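Local atomic coordinates of Rep (Escherichia coli, PDB entry 3VW4), a protein that initiates replication of plasmid ColE2-P9, its DNA-binding domain, captured here, binding the origin specifically and probably unwinding the duplex. Residues N10-L13 with F14-R18; S33-L36 with D37-I40; P56-C59 with R60-K64. All coordinates share one frame; numbering follows the deposited sequence.

Contact 1 (N10-L13 with F14-R18); sequences NYHL and FEKVR. With nucleotides of chain D.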
# COMPACT_ATOMS: atom_id res chain seq x y z
N ASN A 10 -14.45 15.32 15.50
CA ASN A 10 -14.35 15.50 14.08
C ASN A 10 -12.99 15.00 13.58
O ASN A 10 -12.92 14.10 12.72
CB ASN A 10 -14.69 16.91 13.65
CG ASN A 10 -14.72 17.05 12.15
OD1 ASN A 10 -13.67 16.87 11.46
ND2 ASN A 10 -15.90 17.36 11.61
N TYR A 11 -11.92 15.55 14.11
CA TYR A 11 -10.57 15.10 13.82
C TYR A 11 -10.47 13.57 13.79
O TYR A 11 -10.07 12.90 12.83
CB TYR A 11 -9.63 15.68 14.88
CG TYR A 11 -8.15 15.42 14.67
CD1 TYR A 11 -7.55 14.21 15.09
CD2 TYR A 11 -7.33 16.37 14.10
CE1 TYR A 11 -6.20 13.96 14.90
CE2 TYR A 11 -5.98 16.13 13.90
CZ TYR A 11 -5.42 14.93 14.29
OH TYR A 11 -4.06 14.73 14.11
N HIS A 12 -10.85 13.02 14.87
CA HIS A 12 -10.64 11.65 15.07
C HIS A 12 -11.35 10.88 14.00
O HIS A 12 -10.80 9.93 13.42
CB HIS A 12 -11.20 11.32 16.40
CG HIS A 12 -11.23 9.90 16.65
ND1 HIS A 12 -12.39 9.15 16.52
CD2 HIS A 12 -10.20 9.03 16.94
CE1 HIS A 12 -12.09 7.87 16.79
NE2 HIS A 12 -10.74 7.80 17.04
N LEU A 13 -12.59 11.26 13.72
CA LEU A 13 -13.26 10.62 12.63
C LEU A 13 -12.56 10.91 11.29
O LEU A 13 -12.38 9.99 10.51
CB LEU A 13 -14.72 11.01 12.59
CG LEU A 13 -15.82 10.22 13.29
CD1 LEU A 13 -15.44 9.03 14.15
CD2 LEU A 13 -16.60 11.22 14.06
N PHE A 14 -12.17 12.15 10.99
CA PHE A 14 -11.60 12.47 9.67
C PHE A 14 -10.31 11.72 9.51
O PHE A 14 -9.98 11.24 8.49
CB PHE A 14 -11.36 13.98 9.59
CG PHE A 14 -10.54 14.41 8.40
CD1 PHE A 14 -11.07 14.39 7.12
CD2 PHE A 14 -9.23 14.77 8.55
CE1 PHE A 14 -10.31 14.77 6.03
CE2 PHE A 14 -8.48 15.12 7.45
CZ PHE A 14 -9.01 15.13 6.18
N GLU A 15 -9.54 11.60 10.55
CA GLU A 15 -8.20 10.92 10.45
C GLU A 15 -8.35 9.41 10.25
O GLU A 15 -7.71 8.86 9.39
CB GLU A 15 -7.32 11.19 11.71
CG GLU A 15 -6.81 12.59 11.81
CD GLU A 15 -5.76 12.84 10.74
OE1 GLU A 15 -4.72 12.10 10.78
OE2 GLU A 15 -5.94 13.73 9.88
N LYS A 16 -9.15 8.75 11.10
CA LYS A 16 -9.42 7.31 11.00
C LYS A 16 -9.88 6.95 9.59
O LYS A 16 -9.21 6.25 8.87
CB LYS A 16 -10.54 6.95 11.97
CG LYS A 16 -10.07 6.17 13.14
CD LYS A 16 -9.79 4.75 12.73
CE LYS A 16 -9.69 3.85 13.95
NZ LYS A 16 -8.26 3.52 14.33
N VAL A 17 -11.02 7.47 9.20
CA VAL A 17 -11.62 7.14 7.95
C VAL A 17 -10.76 7.51 6.70
O VAL A 17 -10.77 6.80 5.67
CB VAL A 17 -13.03 7.78 7.89
CG1 VAL A 17 -13.64 7.72 6.51
CG2 VAL A 17 -13.95 7.12 8.88
N ARG A 18 -10.03 8.63 6.73
CA ARG A 18 -9.35 9.00 5.50
C ARG A 18 -8.29 7.95 5.18
O ARG A 18 -8.05 7.60 4.05
CB ARG A 18 -8.83 10.46 5.55
CG ARG A 18 -7.50 10.67 6.26
CD ARG A 18 -7.13 12.12 6.25
NE ARG A 18 -6.15 12.34 7.27
CZ ARG A 18 -4.84 12.25 7.07
NH1 ARG A 18 -4.34 11.96 5.87
NH2 ARG A 18 -4.04 12.45 8.10
P DG D 1 -9.71 20.49 2.69
OP1 DG D 1 -10.61 21.68 2.89
OP2 DG D 1 -9.97 19.50 1.56
O5' DG D 1 -8.14 20.77 2.94
C5' DG D 1 -7.62 21.55 4.03
C4' DG D 1 -7.28 20.68 5.22
O4' DG D 1 -8.49 20.31 5.93
C3' DG D 1 -6.54 19.37 4.93
O3' DG D 1 -5.27 19.43 5.58
C2' DG D 1 -7.35 18.28 5.62
C1' DG D 1 -8.39 19.00 6.46
N9 DG D 1 -9.73 18.44 6.40
C8 DG D 1 -10.51 18.28 5.28
N7 DG D 1 -11.70 17.83 5.55
C5 DG D 1 -11.73 17.73 6.93
C6 DG D 1 -12.75 17.24 7.80
O6 DG D 1 -13.88 16.84 7.52
N1 DG D 1 -12.35 17.28 9.13
C2 DG D 1 -11.12 17.70 9.57
N2 DG D 1 -10.93 17.65 10.90
N3 DG D 1 -10.15 18.12 8.77
C4 DG D 1 -10.53 18.13 7.48
P DA D 2 -4.00 19.00 4.76
OP1 DA D 2 -2.86 19.39 5.59
OP2 DA D 2 -4.29 19.63 3.42
O5' DA D 2 -3.74 17.43 4.54
C5' DA D 2 -3.81 16.43 5.60
C4' DA D 2 -3.62 15.03 5.03
O4' DA D 2 -4.85 14.47 4.48
C3' DA D 2 -2.64 14.91 3.87
O3' DA D 2 -2.31 13.55 3.80
C2' DA D 2 -3.53 15.27 2.69
C1' DA D 2 -4.85 14.62 3.06
N9 DA D 2 -6.09 15.31 2.70
C8 DA D 2 -6.36 16.64 2.48
N7 DA D 2 -7.62 16.88 2.22
C5 DA D 2 -8.24 15.65 2.33
C6 DA D 2 -9.58 15.24 2.25
N6 DA D 2 -10.59 16.07 1.96
N1 DA D 2 -9.85 13.93 2.42
C2 DA D 2 -8.84 13.09 2.65
N3 DA D 2 -7.54 13.35 2.78
C4 DA D 2 -7.31 14.67 2.63

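Contact 2 (S33-L36 with D37-I40); sequences SQWL and DAVI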
# COMPACT_ATOMS: atom_id res chain seq x y z
N SER A 33 -21.39 7.94 -6.55
CA SER A 33 -22.58 7.94 -5.69
C SER A 33 -22.50 6.80 -4.69
O SER A 33 -22.98 6.94 -3.55
CB SER A 33 -23.84 7.86 -6.48
OG SER A 33 -23.71 6.79 -7.38
N GLN A 34 -21.87 5.69 -5.07
CA GLN A 34 -21.80 4.56 -4.16
C GLN A 34 -20.66 4.76 -3.14
O GLN A 34 -20.79 4.45 -1.98
CB GLN A 34 -21.66 3.23 -4.90
CG GLN A 34 -22.91 2.70 -5.57
CD GLN A 34 -24.18 2.92 -4.81
OE1 GLN A 34 -25.09 3.49 -5.34
NE2 GLN A 34 -24.26 2.47 -3.59
N TRP A 35 -19.56 5.31 -3.61
CA TRP A 35 -18.43 5.61 -2.78
C TRP A 35 -18.83 6.61 -1.72
O TRP A 35 -18.41 6.57 -0.59
CB TRP A 35 -17.36 6.16 -3.72
CG TRP A 35 -16.08 6.51 -3.03
CD1 TRP A 35 -15.37 7.70 -3.09
CD2 TRP A 35 -15.27 5.61 -2.18
NE1 TRP A 35 -14.24 7.62 -2.32
CE2 TRP A 35 -14.15 6.37 -1.73
CE3 TRP A 35 -15.42 4.30 -1.73
CZ2 TRP A 35 -13.23 5.86 -0.88
CZ3 TRP A 35 -14.47 3.78 -0.85
CH2 TRP A 35 -13.40 4.55 -0.46
N LEU A 36 -19.70 7.53 -2.07
CA LEU A 36 -20.04 8.58 -1.12
C LEU A 36 -20.76 7.88 -0.00
O LEU A 36 -20.44 8.14 1.17
CB LEU A 36 -20.93 9.60 -1.74
CG LEU A 36 -20.98 11.01 -1.21
CD1 LEU A 36 -22.42 11.50 -1.35
CD2 LEU A 36 -20.45 11.16 0.21
N ASP A 37 -21.71 7.00 -0.34
CA ASP A 37 -22.46 6.32 0.68
C ASP A 37 -21.52 5.43 1.51
O ASP A 37 -21.55 5.49 2.75
CB ASP A 37 -23.63 5.60 0.08
CG ASP A 37 -24.72 6.59 -0.47
OD1 ASP A 37 -24.73 7.87 -0.10
OD2 ASP A 37 -25.64 6.05 -1.28
N ALA A 38 -20.60 4.76 0.83
CA ALA A 38 -19.65 3.89 1.50
C ALA A 38 -18.86 4.60 2.61
O ALA A 38 -18.75 4.04 3.73
CB ALA A 38 -18.72 3.19 0.55
N VAL A 39 -18.34 5.80 2.32
CA VAL A 39 -17.45 6.44 3.22
C VAL A 39 -18.22 7.01 4.41
O VAL A 39 -17.89 6.73 5.59
CB VAL A 39 -16.70 7.51 2.50
CG1 VAL A 39 -16.06 8.52 3.45
CG2 VAL A 39 -15.71 6.83 1.57
N ILE A 40 -19.30 7.74 4.13
CA ILE A 40 -20.20 8.15 5.19
C ILE A 40 -20.53 6.99 6.12
O ILE A 40 -20.50 7.12 7.30
CB ILE A 40 -21.51 8.70 4.63
CG1 ILE A 40 -21.19 9.94 3.79
CG2 ILE A 40 -22.52 8.98 5.74
CD1 ILE A 40 -22.46 10.52 3.15

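Contact 3 (P56-C59 with R60-K64); sequences PAEC and RAIGK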
# COMPACT_ATOMS: atom_id res chain seq x y z
N PRO A 56 -25.74 12.74 12.79
CA PRO A 56 -25.72 12.20 11.40
C PRO A 56 -25.33 13.24 10.37
O PRO A 56 -24.54 12.93 9.48
CB PRO A 56 -27.14 11.71 11.17
CG PRO A 56 -27.75 11.64 12.53
CD PRO A 56 -27.06 12.66 13.41
N ALA A 57 -25.85 14.47 10.47
CA ALA A 57 -25.39 15.56 9.59
C ALA A 57 -23.87 15.75 9.64
O ALA A 57 -23.24 15.98 8.57
CB ALA A 57 -26.09 16.87 9.85
N GLU A 58 -23.27 15.66 10.81
CA GLU A 58 -21.82 15.92 10.84
C GLU A 58 -21.01 14.80 10.18
O GLU A 58 -20.12 15.06 9.36
CB GLU A 58 -21.31 16.27 12.25
CG GLU A 58 -19.83 16.73 12.28
CD GLU A 58 -19.51 17.64 13.47
OE1 GLU A 58 -20.43 17.83 14.35
OE2 GLU A 58 -18.37 18.20 13.53
N CYS A 59 -21.35 13.56 10.52
CA CYS A 59 -20.95 12.38 9.80
C CYS A 59 -21.01 12.49 8.29
O CYS A 59 -20.02 12.18 7.61
CB CYS A 59 -21.78 11.24 10.25
SG CYS A 59 -21.41 10.75 11.96
N ARG A 60 -22.11 13.00 7.74
CA ARG A 60 -22.21 13.20 6.27
C ARG A 60 -21.20 14.16 5.77
O ARG A 60 -20.53 13.88 4.74
CB ARG A 60 -23.60 13.60 5.78
CG ARG A 60 -24.64 12.53 6.12
CD ARG A 60 -26.05 12.72 5.54
NE ARG A 60 -27.05 12.60 6.64
CZ ARG A 60 -27.79 13.62 7.08
NH1 ARG A 60 -27.64 14.82 6.52
NH2 ARG A 60 -28.69 13.46 8.07
N ALA A 61 -21.05 15.27 6.46
CA ALA A 61 -20.12 16.30 6.02
C ALA A 61 -18.68 15.71 6.00
O ALA A 61 -18.02 15.80 4.97
CB ALA A 61 -20.23 17.54 6.90
N ILE A 62 -18.23 15.06 7.08
CA ILE A 62 -16.86 14.59 7.10
C ILE A 62 -16.68 13.52 6.01
O ILE A 62 -15.65 13.41 5.30
CB ILE A 62 -16.25 14.23 8.54
CG1 ILE A 62 -15.83 12.84 8.58
CG2 ILE A 62 -17.05 14.57 9.81
CD1 ILE A 62 -14.45 12.86 8.07
N GLY A 63 -17.73 12.73 5.87
CA GLY A 63 -17.73 11.72 4.84
C GLY A 63 -17.72 12.27 3.44
O GLY A 63 -17.01 11.73 2.60
N LYS A 64 -18.47 13.34 3.15
CA LYS A 64 -18.51 13.93 1.82
C LYS A 64 -17.11 14.42 1.43
O LYS A 64 -16.61 14.24 0.27
CB LYS A 64 -19.50 15.10 1.81
CG LYS A 64 -19.75 15.67 0.44
CD LYS A 64 -20.98 16.60 0.38
CE LYS A 64 -22.33 15.97 0.86
NZ LYS A 64 -23.59 16.87 0.85

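Contact 1 (N10-L13 with F14-R18)
Tyr11 holds its ring trans to its backbone N (chi1 -175°), and this lays it along helix 7-24 beside Glu15. Glu15 CG stands beside its backbone N and the chain bends at chi2 (-70°). The curl puts its CG over one face of the Tyr11 ring, offset toward the rim. Glu15 CG is 3.7 Å from the ring centroid, a CH-pi contact. The carboxylate plane is turned 28° from the ring.

Past the ring, the carboxylate meets Arg18, less than a turn further on. Arg18 grips it side-on through NE and NH2. Arg18 NH2 bonds Glu15 OE1 at 2.8 Å, on the syn side. Arg18 NE bonds Glu15 OE2 at 3.0 Å, from above the carboxylate plane. The two-nitrogen salt bridge restricts rotation of the guanidinium. Tyr22 OH holds Arg18 NH1.

Helix 7-24 is the first of three helices, with 32-49 and 56-73, that pack together in the Primase C-terminal 1 region. One side of it reads the bound DNA. The Asn10 OD1 atom accepts two hydrogen bonds from DG1 of chain D. Asn10 OD1 is 2.7 Å from DG1 N1 and 2.9 Å from DG1 N2. Asn10 thus takes up guanine donors that would pair with cytosine in a duplex, which is consistent with origin unwinding. Asn10 ND2 bonds Glu58 OE2, which helps fix the amide orientation.

Phe14 lies with one face against the same base, the guanine C4 over the ring centre. Phe14 CZ comes 3.4 Å from DG1 N9. The edge of the Phe14 ring is directed at the DA2 base of chain D. The Arg18 guanidinium turns a face to the DA2 sugar, with Arg18 CZ 3.4 Å from DA2 O4'.

Contact 2 (S33-L36 with D37-I40)
Trp35 O accepts the N-H of Val39 at 3.0 Å, one of the regular i to i+4 bonds of helix 32-49. Ala38 N to Gln34 O is 2.8 Å and Ile40 N to Leu36 O is 3.2 Å. The bond from Asp37 N to Ser33 O is weak, at 3.5 Å.

The same spacing brings side chains together on successive turns. Trp35 sends its indole out with CG trans to the backbone N (chi1 -179°). Val39 places CG2 on the side of its own N, pointing back along the helix. That methyl sits over one face of the six-membered ring. Val39 CG2 is 3.6 Å from the centroid of that Trp35 ring, only 12° off its normal. This is a CH-pi contact made by one branch of the valine. Ala38 CB comes near the benzo part of the indole at 4.2 Å from Trp35 CE3, a looser apolar contact.

Helix 32-49 is the second of the three helices that pack together in the N-terminal part of this DNA-binding domain. Its Trp35 and Val39 side faces the other two. Val39 meets Trp20 of helix 7-24 and Ile66 of helix 56-73. The indole is buried among Ala21, Ile25, Pro30 and Ala67, and it also meets the ring of His71. Its one polar atom, NE1, is satisfied by Thr70 OG1, and this bond should fix the turn of the ring.

Leu36 and Ile40 form a second apolar pair, partly exposed. Their terminal methyls make the contact, with Leu36 CD2 3.6 Å from Ile40 CD1. Ile40 chi1 (-62°) sets CG1 beside its backbone N, back toward Leu36, and the extended chi2 continues that line to CD1. Leu36 also rests on Ala67.

Contact 3 (P56-C59 with R60-K64)
The first turns of helix 56-73 form this contact, at the start of the third helix of the N-terminal three-helix unit. Pro56 opens the helix. Just ahead of it, Ser55 OG is hydrogen-bonded to Glu58 N, within the first turn. The regular i to i+4 bonds then begin. Arg60 N bonds Pro56 O at 3.0 Å. Ile62 N bonds Glu58 O, also at 3.0 Å, with a nearly straight N-H angle of 165°.

Arg60 is the main side chain to fold back across the contact. Its CG stands beside its backbone N (chi1 -60°), which sends the chain toward the N-terminal end of the helix. Arg60 CG passes 3.4 Å from Pro56 O. A bend at chi3 (-129°) then lays the guanidinium flat against the Pro56-Ala57 backbone. One face is turned to Pro56 O and Ala57 CA, both offset toward its rim. Arg60 NH2 is 3.9 Å from Pro56 CB, a van der Waals contact.

Another side of the helix faces inward. Cys59 packs against Val43, Glu44 and Asn47 of helix 32-49. Ile62 lies between Val43 and helix 7-24, and it also packs on a guanine base of the bound DNA. Along the helix, Ile62 CG2 comes 4.3 Å from Glu58 CG. The next residue, Gly63, is buried and brings only backbone to this surface. Its N bonds the carbonyl of the cysteine one turn earlier, with Gly63 N 2.9 Å from Cys59 O.

From the N terminus the contacts come in series: contact 1 on helix 7-24, contact 2 on helix 32-49 and contact 3 on helix 56-73. Each joins consecutive residues of one helix, so none closes a loop, and none nests in or crosses another. The three meet in space. Val17 CG1 of contact 1 packs on Val39 CG1 of contact 2 at 4.0 Å. Leu36 CD2 of contact 2 lies 3.7 Å from Lys64 CA of contact 3. Ile62 CD1 of contact 3 touches Phe14 CA of contact 1 at 3.3 Å. Together they tie the first three helices into one unit, with contacts 1 and 3 beside the DNA.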